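Local coordinates for cysteine synthase (Helicobacter pylori, PDB 6AHI), which makes L-cysteine and acetate from O-acetyl-L-serine and hydrogen sulfide as a pyridoxal-phosphate-dependent homodimer, and also has cystathionine beta-synthase activity, at residues 6-11 / 83-88; 14-19 / 31-37; 173-179 / 198-204; 209-213 / 240-244. All blocks are in the same frame, centred on the assembly; numbering follows the deposited sequence.

Interaction 1 (6-11 / 83-88); sequences TMQDAI and LVAIKH
Q8 reaches across to V84 of helix 76-85 and to K87 after it, and lays its amide between them. Its CG leaves beside the backbone N (chi1 -82°), and a bend at chi2 turns the amide until CD lies 3.7 Å from V84 CG1. NE2 comes within 3.2 Å of V84 O, but the angle is too poor for a hydrogen bond; the amide is also pressed against K87's methylenes. OE1 accepts a weak hydrogen bond from Q51 NE2 of helix 48-60, which probably helps set the amide's rotation. K87, with CG opposite the backbone N (chi1 -178°), suits its exposed place: the extended chain lays its methylenes past Q8 and T6 while the ammonium goes on toward D9, NZ staying 4.6 Å from OD1, beyond salt-bridge range. Away from these polar ends the contact turns apolar, as suits its buried residues: I11 CD1 meets V84 CG2 at 3.9 Å, and M7 CB meets L83 CD1 at 4.1 Å before the bent thioether leads away. M7 and L83 also pack on N260 and G261 of the second subunit. T6 OG1 accepts from Q8 N at 3.3 Å, an ST turn that opens the 3-10 segment 7-10, here packed on helix 76-85 and the residues after it, beside the dimer interface.

Interaction 2 (14-19 / 31-37); sequences TPVFKF and AIYAKLE
T14, just ahead of strand 16-19, meets K35 of the antiparallel strand 31-36, and their polar atoms are densely bonded. K35 NZ gives a hydrogen bond to T14 O at 2.8 Å and a weak one to T14 OG1, while salt bridges to E163 and E167 of helix 160-168 probably offset its charge. A bend at chi2 (71°) carries the lysine's end back across the threonine. T14 OG1 in turn donates to E37 OE2 at 2.6 Å, meeting the carboxylate from its anti side and 32° out of its plane; E37 OE1 is held by R48 and N40. A hydroxyl suits this spot because it can accept from the lysine and donate to the glutamate at once.

Along the strands F17 and A34 exchange N-H...O bonds, and F19 and I32 do the same, with F19 N to I32 O at 2.8 Å and almost straight (179°). L36 N adds a single further bond to P15 O at 3.1 Å. K18 and Y33 run side by side; a water accepts from K18 NZ at 2.9 Å and also bonds Y33 OH, whose other partner is Q287. On the F17, F19 and A34 face, the F19 ring receives A34 CB at its edge, CE2 to CB 3.9 Å, an alanine being small enough to sit beside it.

Strand 31-36 pairs in parallel with strand 287-292, helix 160-168 covers V16, Y33 and K35, and helix 266-281 lies against I32. Strand 16-19 is outermost in the mixed sheet within this chain; V16 and F17 carry the sheet on by pairing in parallel with a strand of the second subunit.

Interaction 3 (173-179 / 198-204); sequences TSFVAGI and AIRLIGV
V176 and V204 press their methyls together obliquely, CG1 of the first to CG2 of the second at 3.5 Å, tighter than ordinary van der Waals contact. V176 turns its CG1 opposite the backbone N (chi1 177°), which sends that methyl toward V204 and leaves CG2 for I202 CB at 4.0 Å; V176 and I202 lie alongside each other, pointing the same way. Branched aliphatic residues suit this face, which helix 266-281 covers through A274. S174 and R200 share it at the start of the strands, OG of the serine 3.8 Å from CB of the arginine, and both bond E278 of that helix, R200 by a salt bridge.

These are adjacent parallel strands, 174-178 and 200-206, joined by helix 183-195 in a beta-alpha-beta unit. Alternate residues of strand 174-178 bond to the two residues flanking their partner: F175 N donates to R200 O at 2.8 Å and I202 N to F175 O, while A177 is bonded to I202 and V204. V204 N reaches A177 O from well above the carbonyl plane, 38° out of it. Just beyond lies the glycine-rich segment 180-184, which probably binds pyridoxal phosphate, as in related enzymes.

On the other face, against helix 183-195, the F175 ring crosses L201 obliquely. L201 CD2 comes to the edge of the ring near its plane and is 4.1 Å from F175 CB, while I199 CD1 touches that same CB at 4.0 Å. Further along, I179 lays CD1 against G203 CA at 3.5 Å, in the place a side chain on that glycine would occupy. At the opposite end a water donates to both T173 O and A198 O.

Interaction 4 (209-213 / 240-244); sequences SILNG and GFETI
L211 sits over one face of the F241 ring, where a type I beta turn, I210 to G213, packs against strand 240-244 at the edge of the mixed sheet. The tight part is this CH-pi contact: L211 CB lies 3.9 Å from the ring centroid and 17° off its normal, while CD1 reaches F241 CD1 at 3.7 Å. The two side chains cross at about a right angle, the leucine lying across the ring with its branches spread over the rim. A leucine and a phenylalanine suit a partly exposed place where each can shield the other's apolar surface, and V226 and I229 add to the leucine's packing.

The looser side is N212, which is exposed, and its partner T243. The amide lies beside the strand, its plane 72° from that of the F241 ring, and OD1 lies at the ring's edge. Beyond it G213, with positive phi, closes the turn through its N-H to I210 O. T243 OG1 is also tied to E205, which bonds L211 N and S209 OG as well. N212 ND2 donates twice in the plane of its amide, to T243 OG1 at 3.3 Å and to F241 O at 2.8 Å, the latter from 73° above the carbonyl plane.

How the interactions relate
Interactions 2, 3 and 4 all belong to the mixed sheet; interaction 1 instead joins a 3-10 segment to helix 76-85 and the residues after it. Interactions 1, 2 and 3 are buried, interaction 4 is at the surface. The pairs 14-19/31-37 and 173-179/198-204 rely on regular backbone bonds, antiparallel and parallel respectively, whereas interaction 1 is mainly van der Waals packing and interaction 4 combines one CH-pi contact with two hydrogen bonds from an asparagine amide. Interactions 3 and 4 touch directly, G203 O to E242 N at 2.9 Å, as neighbouring strands. Interactions 1 and 2, whose segments adjoin in sequence, both touch the second subunit; interactions 3 and 4 do not.

Interaction 1 (6-11 / 83-88)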
loop_
_atom_site.group_PDB
_atom_site.type_symbol
_atom_site.label_atom_id
_atom_site.label_comp_id
_atom_site.label_asym_id
_atom_site.label_seq_id
_atom_site.Cartn_x
_atom_site.Cartn_y
_atom_site.Cartn_z
ATOM N N THR A 6 -4.587 2.139 16.327
ATOM C CA THR A 6 -3.804 0.964 16.016
ATOM C C THR A 6 -4.035 0.622 14.539
ATOM O O THR A 6 -5.166 0.731 14.042
ATOM C CB THR A 6 -4.182 -0.203 16.952
ATOM O OG1 THR A 6 -3.654 -1.408 16.424
ATOM C CG2 THR A 6 -5.668 -0.457 17.073
ATOM N N MET A 7 -2.969 0.253 13.825
ATOM C CA MET A 7 -3.117 -0.039 12.390
ATOM C C MET A 7 -3.946 -1.323 12.187
ATOM O O MET A 7 -4.502 -1.567 11.128
ATOM C CB MET A 7 -1.744 -0.157 11.729
ATOM C CG MET A 7 -1.173 1.199 11.319
ATOM S SD MET A 7 -2.405 2.374 10.629
ATOM C CE MET A 7 -2.648 1.679 9.001
ATOM N N GLN A 8 -4.063 -2.121 13.257
ATOM C CA GLN A 8 -4.927 -3.282 13.300
ATOM C C GLN A 8 -6.373 -2.945 13.022
ATOM O O GLN A 8 -7.052 -3.771 12.418
ATOM C CB GLN A 8 -4.953 -3.867 14.700
ATOM C CG GLN A 8 -3.772 -4.749 14.966
ATOM C CD GLN A 8 -4.304 -5.768 15.928
ATOM O OE1 GLN A 8 -5.280 -6.462 15.623
ATOM N NE2 GLN A 8 -3.673 -5.832 17.093
ATOM N N ASP A 9 -6.817 -1.760 13.445
ATOM C CA ASP A 9 -8.182 -1.316 13.213
ATOM C C ASP A 9 -8.487 -1.215 11.702
ATOM O O ASP A 9 -9.642 -1.101 11.296
ATOM C CB ASP A 9 -8.457 0.054 13.854
ATOM C CG ASP A 9 -8.623 0.115 15.372
ATOM O OD1 ASP A 9 -8.761 -0.961 16.007
ATOM O OD2 ASP A 9 -8.611 1.269 15.919
ATOM N N ALA A 10 -7.455 -1.169 10.859
ATOM C CA ALA A 10 -7.644 -0.940 9.434
ATOM C C ALA A 10 -7.567 -2.256 8.637
ATOM O O ALA A 10 -7.589 -2.202 7.422
ATOM C CB ALA A 10 -6.609 0.066 8.969
ATOM N N ILE A 11 -7.401 -3.416 9.307
ATOM C CA ILE A 11 -7.329 -4.753 8.631
ATOM C C ILE A 11 -8.730 -5.115 8.115
ATOM O O ILE A 11 -9.723 -4.914 8.799
ATOM C CB ILE A 11 -6.728 -5.856 9.541
ATOM C CG1 ILE A 11 -5.230 -5.619 9.767
ATOM C CG2 ILE A 11 -6.970 -7.237 8.947
ATOM C CD1 ILE A 11 -4.606 -6.436 10.864
ATOM N N LEU A 83 2.856 -6.919 12.656
ATOM C CA LEU A 83 1.941 -5.753 12.671
ATOM C C LEU A 83 0.916 -5.889 13.804
ATOM O O LEU A 83 0.732 -4.956 14.603
ATOM C CB LEU A 83 1.284 -5.643 11.295
ATOM C CG LEU A 83 0.307 -4.483 11.125
ATOM C CD1 LEU A 83 0.965 -3.175 11.443
ATOM C CD2 LEU A 83 -0.206 -4.446 9.701
ATOM N N VAL A 84 0.335 -7.086 13.943
ATOM C CA VAL A 84 -0.716 -7.334 14.910
ATOM C C VAL A 84 -0.105 -7.395 16.320
ATOM O O VAL A 84 -0.722 -6.971 17.262
ATOM C CB VAL A 84 -1.501 -8.612 14.554
ATOM C CG1 VAL A 84 -2.490 -9.007 15.640
ATOM C CG2 VAL A 84 -2.215 -8.470 13.219
ATOM N N ALA A 85 1.128 -7.910 16.449
ATOM C CA ALA A 85 1.809 -8.018 17.750
ATOM C C ALA A 85 1.965 -6.658 18.453
ATOM O O ALA A 85 2.017 -6.583 19.687
ATOM C CB ALA A 85 3.156 -8.664 17.556
ATOM N N ILE A 86 2.079 -5.586 17.670
ATOM C CA ILE A 86 2.359 -4.239 18.211
ATOM C C ILE A 86 1.318 -3.834 19.264
ATOM O O ILE A 86 1.678 -3.374 20.344
ATOM C CB ILE A 86 2.474 -3.212 17.071
ATOM C CG1 ILE A 86 3.734 -3.490 16.248
ATOM C CG2 ILE A 86 2.451 -1.798 17.638
ATOM C CD1 ILE A 86 3.882 -2.658 15.009
ATOM N N LYS A 87 0.035 -4.041 18.960
ATOM C CA LYS A 87 -1.036 -3.576 19.827
ATOM C C LYS A 87 -0.862 -4.144 21.232
ATOM O O LYS A 87 -1.047 -3.428 22.193
ATOM C CB LYS A 87 -2.411 -3.952 19.268
ATOM C CG LYS A 87 -3.594 -3.452 20.088
ATOM C CD LYS A 87 -4.928 -3.806 19.458
ATOM C CE LYS A 87 -6.120 -3.329 20.268
ATOM N NZ LYS A 87 -7.394 -3.539 19.537
ATOM N N HIS A 88 -0.490 -5.434 21.337
ATOM C CA HIS A 88 -0.371 -6.110 22.644
ATOM C C HIS A 88 1.092 -6.233 23.080
ATOM O O HIS A 88 1.373 -6.970 24.008
ATOM C CB HIS A 88 -1.056 -7.485 22.634
ATOM C CG HIS A 88 -2.393 -7.493 21.967
ATOM N ND1 HIS A 88 -2.537 -7.756 20.613
ATOM C CD2 HIS A 88 -3.631 -7.216 22.436
ATOM C CE1 HIS A 88 -3.817 -7.680 20.278
ATOM N NE2 HIS A 88 -4.507 -7.336 21.383
#

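Interaction 2 (14-19 / 31-37)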
loop_
_atom_site.group_PDB
_atom_site.type_symbol
_atom_site.label_atom_id
_atom_site.label_comp_id
_atom_site.label_asym_id
_atom_site.label_seq_id
_atom_site.Cartn_x
_atom_site.Cartn_y
_atom_site.Cartn_z
ATOM N N THR A 14 -11.953 -4.803 2.725
ATOM C CA THR A 14 -11.296 -4.405 1.498
ATOM C C THR A 14 -12.301 -4.311 0.354
ATOM O O THR A 14 -13.305 -5.044 0.325
ATOM C CB THR A 14 -10.183 -5.393 1.153
ATOM O OG1 THR A 14 -10.689 -6.727 1.159
ATOM C CG2 THR A 14 -9.031 -5.264 2.114
ATOM N N PRO A 15 -12.009 -3.510 -0.682
ATOM C CA PRO A 15 -12.913 -3.429 -1.830
ATOM C C PRO A 15 -12.786 -4.654 -2.760
ATOM O O PRO A 15 -11.888 -5.502 -2.591
ATOM C CB PRO A 15 -12.472 -2.168 -2.572
ATOM C CG PRO A 15 -11.103 -1.821 -2.064
ATOM C CD PRO A 15 -10.869 -2.591 -0.777
ATOM N N VAL A 16 -13.730 -4.754 -3.695
ATOM C CA VAL A 16 -13.744 -5.782 -4.681
ATOM C C VAL A 16 -13.734 -5.103 -6.053
ATOM O O VAL A 16 -14.553 -4.216 -6.292
ATOM C CB VAL A 16 -14.986 -6.668 -4.513
ATOM C CG1 VAL A 16 -15.082 -7.665 -5.642
ATOM C CG2 VAL A 16 -15.016 -7.404 -3.166
ATOM N N PHE A 17 -12.777 -5.471 -6.908
ATOM C CA PHE A 17 -12.697 -4.986 -8.246
ATOM C C PHE A 17 -13.539 -5.877 -9.155
ATOM O O PHE A 17 -13.369 -7.119 -9.155
ATOM C CB PHE A 17 -11.244 -4.974 -8.718
ATOM C CG PHE A 17 -11.003 -4.003 -9.859
ATOM C CD1 PHE A 17 -11.343 -4.352 -11.152
ATOM C CD2 PHE A 17 -10.575 -2.711 -9.623
ATOM C CE1 PHE A 17 -11.212 -3.446 -12.196
ATOM C CE2 PHE A 17 -10.396 -1.816 -10.666
ATOM C CZ PHE A 17 -10.734 -2.178 -11.951
ATOM N N LYS A 18 -14.428 -5.267 -9.945
ATOM C CA LYS A 18 -15.263 -6.010 -10.893
ATOM C C LYS A 18 -14.751 -5.808 -12.322
ATOM O O LYS A 18 -14.636 -4.661 -12.818
ATOM C CB LYS A 18 -16.726 -5.589 -10.825
ATOM C CG LYS A 18 -17.668 -6.356 -11.744
ATOM C CD LYS A 18 -19.026 -5.687 -11.802
ATOM C CE LYS A 18 -20.076 -6.569 -12.422
ATOM N NZ LYS A 18 -21.367 -5.841 -12.404
ATOM N N PHE A 19 -14.404 -6.933 -12.957
ATOM C CA PHE A 19 -13.980 -7.002 -14.346
ATOM C C PHE A 19 -15.109 -7.596 -15.203
ATOM O O PHE A 19 -15.728 -8.607 -14.832
ATOM C CB PHE A 19 -12.757 -7.910 -14.481
ATOM C CG PHE A 19 -11.564 -7.537 -13.645
ATOM C CD1 PHE A 19 -10.551 -6.737 -14.174
ATOM C CD2 PHE A 19 -11.396 -8.058 -12.370
ATOM C CE1 PHE A 19 -9.412 -6.447 -13.427
ATOM C CE2 PHE A 19 -10.273 -7.742 -11.626
ATOM C CZ PHE A 19 -9.289 -6.934 -12.146
ATOM N N ALA A 31 -18.789 -11.837 -15.045
ATOM C CA ALA A 31 -17.900 -10.932 -14.350
ATOM C C ALA A 31 -16.898 -11.731 -13.517
ATOM O O ALA A 31 -17.219 -12.840 -13.033
ATOM C CB ALA A 31 -18.667 -10.001 -13.445
ATOM N N ILE A 32 -15.742 -11.103 -13.291
ATOM C CA ILE A 32 -14.788 -11.555 -12.313
ATOM C C ILE A 32 -14.739 -10.487 -11.218
ATOM O O ILE A 32 -14.506 -9.323 -11.485
ATOM C CB ILE A 32 -13.397 -11.823 -12.931
ATOM C CG1 ILE A 32 -13.432 -12.932 -13.985
ATOM C CG2 ILE A 32 -12.382 -12.133 -11.829
ATOM C CD1 ILE A 32 -12.168 -13.054 -14.779
ATOM N N TYR A 33 -14.854 -10.954 -9.979
ATOM C CA TYR A 33 -14.679 -10.132 -8.809
ATOM C C TYR A 33 -13.375 -10.529 -8.118
ATOM O O TYR A 33 -13.247 -11.637 -7.702
ATOM C CB TYR A 33 -15.833 -10.332 -7.846
ATOM C CG TYR A 33 -17.147 -9.945 -8.434
ATOM C CD1 TYR A 33 -17.561 -8.631 -8.406
ATOM C CD2 TYR A 33 -17.965 -10.870 -9.047
ATOM C CE1 TYR A 33 -18.795 -8.253 -8.902
ATOM C CE2 TYR A 33 -19.193 -10.494 -9.594
ATOM C CZ TYR A 33 -19.617 -9.186 -9.503
ATOM O OH TYR A 33 -20.840 -8.809 -10.022
ATOM N N ALA A 34 -12.493 -9.558 -7.930
ATOM C CA ALA A 34 -11.270 -9.765 -7.227
ATOM C C ALA A 34 -11.324 -9.010 -5.916
ATOM O O ALA A 34 -11.423 -7.773 -5.872
ATOM C CB ALA A 34 -10.079 -9.318 -8.023
ATOM N N LYS A 35 -11.219 -9.786 -4.840
ATOM C CA LYS A 35 -11.081 -9.224 -3.533
ATOM C C LYS A 35 -9.656 -8.688 -3.373
ATOM O O LYS A 35 -8.703 -9.433 -3.538
ATOM C CB LYS A 35 -11.476 -10.306 -2.534
ATOM C CG LYS A 35 -11.491 -9.842 -1.102
ATOM C CD LYS A 35 -12.607 -8.930 -0.789
ATOM C CE LYS A 35 -12.904 -8.951 0.692
ATOM N NZ LYS A 35 -13.615 -7.732 1.098
ATOM N N LEU A 36 -9.536 -7.383 -3.091
ATOM C CA LEU A 36 -8.270 -6.669 -3.107
ATOM C C LEU A 36 -7.608 -6.675 -1.712
ATOM O O LEU A 36 -7.517 -5.626 -1.049
ATOM C CB LEU A 36 -8.511 -5.232 -3.582
ATOM C CG LEU A 36 -9.159 -5.098 -4.957
ATOM C CD1 LEU A 36 -9.150 -3.641 -5.391
ATOM C CD2 LEU A 36 -8.442 -5.990 -5.963
ATOM N N GLU A 37 -7.034 -7.819 -1.366
ATOM C CA GLU A 37 -6.434 -8.057 -0.068
ATOM C C GLU A 37 -5.070 -7.391 0.048
ATOM O O GLU A 37 -4.564 -7.249 1.132
ATOM C CB GLU A 37 -6.343 -9.553 0.157
ATOM C CG GLU A 37 -7.710 -10.133 0.430
ATOM C CD GLU A 37 -8.335 -9.566 1.697
ATOM O OE1 GLU A 37 -7.682 -9.681 2.782
ATOM O OE2 GLU A 37 -9.446 -8.953 1.618
HETATM O O HOH W 1 -21.980 -5.939 -9.531
#

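Interaction 3 (173-179 / 198-204)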
loop_
_atom_site.group_PDB
_atom_site.type_symbol
_atom_site.label_atom_id
_atom_site.label_comp_id
_atom_site.label_asym_id
_atom_site.label_seq_id
_atom_site.Cartn_x
_atom_site.Cartn_y
_atom_site.Cartn_z
ATOM N N THR A 173 -20.629 -18.301 -9.039
ATOM C CA THR A 173 -20.584 -19.509 -9.807
ATOM C C THR A 173 -19.326 -20.313 -9.430
ATOM O O THR A 173 -19.357 -21.551 -9.371
ATOM C CB THR A 173 -20.554 -19.198 -11.309
ATOM O OG1 THR A 173 -21.545 -18.207 -11.612
ATOM C CG2 THR A 173 -20.755 -20.436 -12.148
ATOM N N SER A 174 -18.230 -19.597 -9.185
ATOM C CA SER A 174 -16.945 -20.204 -8.980
ATOM C C SER A 174 -16.085 -19.331 -8.049
ATOM O O SER A 174 -16.170 -18.095 -8.033
ATOM C CB SER A 174 -16.278 -20.425 -10.328
ATOM O OG SER A 174 -15.017 -21.086 -10.137
ATOM N N PHE A 175 -15.200 -20.016 -7.307
ATOM C CA PHE A 175 -14.172 -19.452 -6.472
ATOM C C PHE A 175 -12.823 -20.012 -6.929
ATOM O O PHE A 175 -12.608 -21.211 -6.956
ATOM C CB PHE A 175 -14.418 -19.768 -5.001
ATOM C CG PHE A 175 -13.330 -19.327 -4.052
ATOM C CD1 PHE A 175 -12.837 -18.031 -4.104
ATOM C CD2 PHE A 175 -12.787 -20.205 -3.118
ATOM C CE1 PHE A 175 -11.847 -17.614 -3.231
ATOM C CE2 PHE A 175 -11.793 -19.782 -2.253
ATOM C CZ PHE A 175 -11.326 -18.491 -2.305
ATOM N N VAL A 176 -11.939 -19.099 -7.313
ATOM C CA VAL A 176 -10.659 -19.388 -7.876
ATOM C C VAL A 176 -9.616 -18.695 -7.007
ATOM O O VAL A 176 -9.670 -17.466 -6.899
ATOM C CB VAL A 176 -10.581 -18.849 -9.320
ATOM C CG1 VAL A 176 -9.208 -19.083 -9.925
ATOM C CG2 VAL A 176 -11.689 -19.433 -10.194
ATOM N N ALA A 177 -8.661 -19.450 -6.434
ATOM C CA ALA A 177 -7.684 -18.828 -5.547
ATOM C C ALA A 177 -6.362 -19.602 -5.575
ATOM O O ALA A 177 -6.368 -20.839 -5.703
ATOM C CB ALA A 177 -8.222 -18.750 -4.135
ATOM N N GLY A 178 -5.266 -18.853 -5.486
ATOM C CA GLY A 178 -3.924 -19.400 -5.373
ATOM C C GLY A 178 -3.744 -20.183 -4.075
ATOM O O GLY A 178 -4.333 -19.851 -3.035
ATOM N N ILE A 179 -2.912 -21.227 -4.163
ATOM C CA ILE A 179 -2.578 -22.107 -3.048
ATOM C C ILE A 179 -1.074 -22.023 -2.807
ATOM O O ILE A 179 -0.285 -22.293 -3.733
ATOM C CB ILE A 179 -3.002 -23.552 -3.336
ATOM C CG1 ILE A 179 -4.522 -23.685 -3.375
ATOM C CG2 ILE A 179 -2.357 -24.527 -2.340
ATOM C CD1 ILE A 179 -4.984 -24.859 -4.169
ATOM N N ALA A 198 -23.714 -25.014 -4.795
ATOM C CA ALA A 198 -23.387 -25.242 -6.204
ATOM C C ALA A 198 -22.042 -24.626 -6.630
ATOM O O ALA A 198 -21.686 -24.760 -7.774
ATOM C CB ALA A 198 -24.499 -24.671 -7.062
ATOM N N ILE A 199 -21.346 -23.884 -5.766
ATOM C CA ILE A 199 -20.165 -23.136 -6.246
ATOM C C ILE A 199 -19.057 -24.118 -6.673
ATOM O O ILE A 199 -18.845 -25.159 -6.065
ATOM C CB ILE A 199 -19.676 -22.138 -5.191
ATOM C CG1 ILE A 199 -18.762 -21.064 -5.783
ATOM C CG2 ILE A 199 -19.030 -22.879 -4.029
ATOM C CD1 ILE A 199 -18.372 -19.996 -4.783
ATOM N N ARG A 200 -18.356 -23.755 -7.737
ATOM C CA ARG A 200 -17.175 -24.476 -8.213
ATOM C C ARG A 200 -15.949 -23.943 -7.456
ATOM O O ARG A 200 -15.845 -22.773 -7.133
ATOM C CB ARG A 200 -17.014 -24.315 -9.739
ATOM C CG ARG A 200 -18.021 -25.103 -10.564
ATOM C CD ARG A 200 -18.028 -24.732 -12.035
ATOM N NE ARG A 200 -16.690 -24.702 -12.624
ATOM C CZ ARG A 200 -15.994 -25.753 -13.067
ATOM N NH1 ARG A 200 -16.472 -26.982 -12.948
ATOM N NH2 ARG A 200 -14.795 -25.562 -13.606
ATOM N N LEU A 201 -15.005 -24.835 -7.178
ATOM C CA LEU A 201 -13.780 -24.496 -6.472
ATOM C C LEU A 201 -12.569 -24.872 -7.339
ATOM O O LEU A 201 -12.400 -26.057 -7.658
ATOM C CB LEU A 201 -13.705 -25.297 -5.171
ATOM C CG LEU A 201 -14.827 -25.080 -4.160
ATOM C CD1 LEU A 201 -14.577 -25.935 -2.933
ATOM C CD2 LEU A 201 -14.926 -23.615 -3.765
ATOM N N ILE A 202 -11.745 -23.869 -7.672
ATOM C CA ILE A 202 -10.545 -24.030 -8.479
ATOM C C ILE A 202 -9.347 -23.466 -7.717
ATOM O O ILE A 202 -9.321 -22.283 -7.408
ATOM C CB ILE A 202 -10.658 -23.329 -9.842
ATOM C CG1 ILE A 202 -11.932 -23.730 -10.601
ATOM C CG2 ILE A 202 -9.369 -23.542 -10.636
ATOM C CD1 ILE A 202 -11.867 -25.074 -11.257
ATOM N N GLY A 203 -8.357 -24.322 -7.446
ATOM C CA GLY A 203 -7.107 -23.928 -6.805
ATOM C C GLY A 203 -6.077 -23.590 -7.864
ATOM O O GLY A 203 -6.078 -24.191 -8.931
ATOM N N VAL A 204 -5.219 -22.607 -7.597
ATOM C CA VAL A 204 -4.315 -22.114 -8.616
ATOM C C VAL A 204 -2.882 -22.333 -8.128
ATOM O O VAL A 204 -2.587 -22.033 -6.999
ATOM C CB VAL A 204 -4.594 -20.638 -8.913
ATOM C CG1 VAL A 204 -3.688 -20.092 -10.000
ATOM C CG2 VAL A 204 -6.061 -20.417 -9.249
HETATM O O HOH W 2 -21.426 -23.210 -9.926
#

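Interaction 4 (209-213 / 240-244)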
loop_
_atom_site.group_PDB
_atom_site.type_symbol
_atom_site.label_atom_id
_atom_site.label_comp_id
_atom_site.label_asym_id
_atom_site.label_seq_id
_atom_site.Cartn_x
_atom_site.Cartn_y
_atom_site.Cartn_z
ATOM N N SER A 209 4.654 -26.749 -9.606
ATOM C CA SER A 209 3.869 -27.243 -8.475
ATOM C C SER A 209 3.234 -28.586 -8.891
ATOM O O SER A 209 3.107 -28.844 -10.078
ATOM C CB SER A 209 2.842 -26.180 -8.097
ATOM O OG SER A 209 2.157 -26.480 -6.898
ATOM N N ILE A 210 2.775 -29.409 -7.944
ATOM C CA ILE A 210 2.451 -30.847 -8.257
ATOM C C ILE A 210 0.942 -31.167 -8.309
ATOM O O ILE A 210 0.590 -32.300 -8.574
ATOM C CB ILE A 210 3.175 -31.791 -7.266
ATOM C CG1 ILE A 210 2.869 -31.448 -5.800
ATOM C CG2 ILE A 210 4.666 -31.810 -7.555
ATOM C CD1 ILE A 210 1.432 -31.683 -5.390
ATOM N N LEU A 211 0.042 -30.195 -8.087
ATOM C CA LEU A 211 -1.387 -30.537 -7.827
ATOM C C LEU A 211 -2.044 -31.174 -9.060
ATOM O O LEU A 211 -2.922 -32.027 -8.907
ATOM C CB LEU A 211 -2.146 -29.294 -7.347
ATOM C CG LEU A 211 -1.822 -28.845 -5.913
ATOM C CD1 LEU A 211 -2.417 -27.481 -5.595
ATOM C CD2 LEU A 211 -2.292 -29.864 -4.896
ATOM N N ASN A 212 -1.614 -30.798 -10.274
ATOM C CA ASN A 212 -2.107 -31.437 -11.524
ATOM C C ASN A 212 -1.180 -32.567 -11.989
ATOM O O ASN A 212 -1.232 -32.955 -13.157
ATOM C CB ASN A 212 -2.306 -30.423 -12.654
ATOM C CG ASN A 212 -3.694 -29.827 -12.623
ATOM O OD1 ASN A 212 -4.626 -30.524 -12.242
ATOM N ND2 ASN A 212 -3.834 -28.559 -13.010
ATOM N N GLY A 213 -0.333 -33.094 -11.091
ATOM C CA GLY A 213 0.459 -34.299 -11.392
ATOM C C GLY A 213 1.781 -33.982 -12.074
ATOM O O GLY A 213 2.566 -34.864 -12.290
ATOM N N GLY A 240 -11.140 -28.514 -9.661
ATOM C CA GLY A 240 -9.934 -28.545 -10.451
ATOM C C GLY A 240 -8.855 -27.641 -9.899
ATOM O O GLY A 240 -9.097 -26.877 -8.996
ATOM N N PHE A 241 -7.630 -27.857 -10.403
ATOM C CA PHE A 241 -6.490 -26.999 -10.215
ATOM C C PHE A 241 -6.096 -26.436 -11.574
ATOM O O PHE A 241 -6.247 -27.102 -12.601
ATOM C CB PHE A 241 -5.311 -27.749 -9.600
ATOM C CG PHE A 241 -5.649 -28.357 -8.266
ATOM C CD1 PHE A 241 -5.791 -27.569 -7.144
ATOM C CD2 PHE A 241 -5.890 -29.713 -8.147
ATOM C CE1 PHE A 241 -6.161 -28.126 -5.930
ATOM C CE2 PHE A 241 -6.234 -30.267 -6.924
ATOM C CZ PHE A 241 -6.353 -29.476 -5.816
ATOM N N GLU A 242 -5.612 -25.195 -11.564
ATOM C CA GLU A 242 -5.162 -24.524 -12.745
ATOM C C GLU A 242 -3.656 -24.254 -12.572
ATOM O O GLU A 242 -3.268 -23.606 -11.582
ATOM C CB GLU A 242 -6.036 -23.280 -12.936
ATOM C CG GLU A 242 -5.928 -22.652 -14.309
ATOM C CD GLU A 242 -6.581 -23.427 -15.451
ATOM O OE1 GLU A 242 -7.801 -23.587 -15.431
ATOM O OE2 GLU A 242 -5.842 -23.884 -16.350
ATOM N N THR A 243 -2.838 -24.752 -13.510
ATOM C CA THR A 243 -1.388 -24.563 -13.506
ATOM C C THR A 243 -1.051 -23.407 -14.438
ATOM O O THR A 243 -1.350 -23.472 -15.620
ATOM C CB THR A 243 -0.615 -25.805 -13.980
ATOM O OG1 THR A 243 -1.023 -26.934 -13.220
ATOM C CG2 THR A 243 0.884 -25.650 -13.858
ATOM N N ILE A 244 -0.437 -22.357 -13.886
ATOM C CA ILE A 244 -0.114 -21.127 -14.620
ATOM C C ILE A 244 1.399 -21.035 -14.786
ATOM O O ILE A 244 2.147 -21.104 -13.826
ATOM C CB ILE A 244 -0.678 -19.909 -13.872
ATOM C CG1 ILE A 244 -2.183 -20.047 -13.638
ATOM C CG2 ILE A 244 -0.332 -18.624 -14.592
ATOM C CD1 ILE A 244 -2.996 -20.205 -14.891
#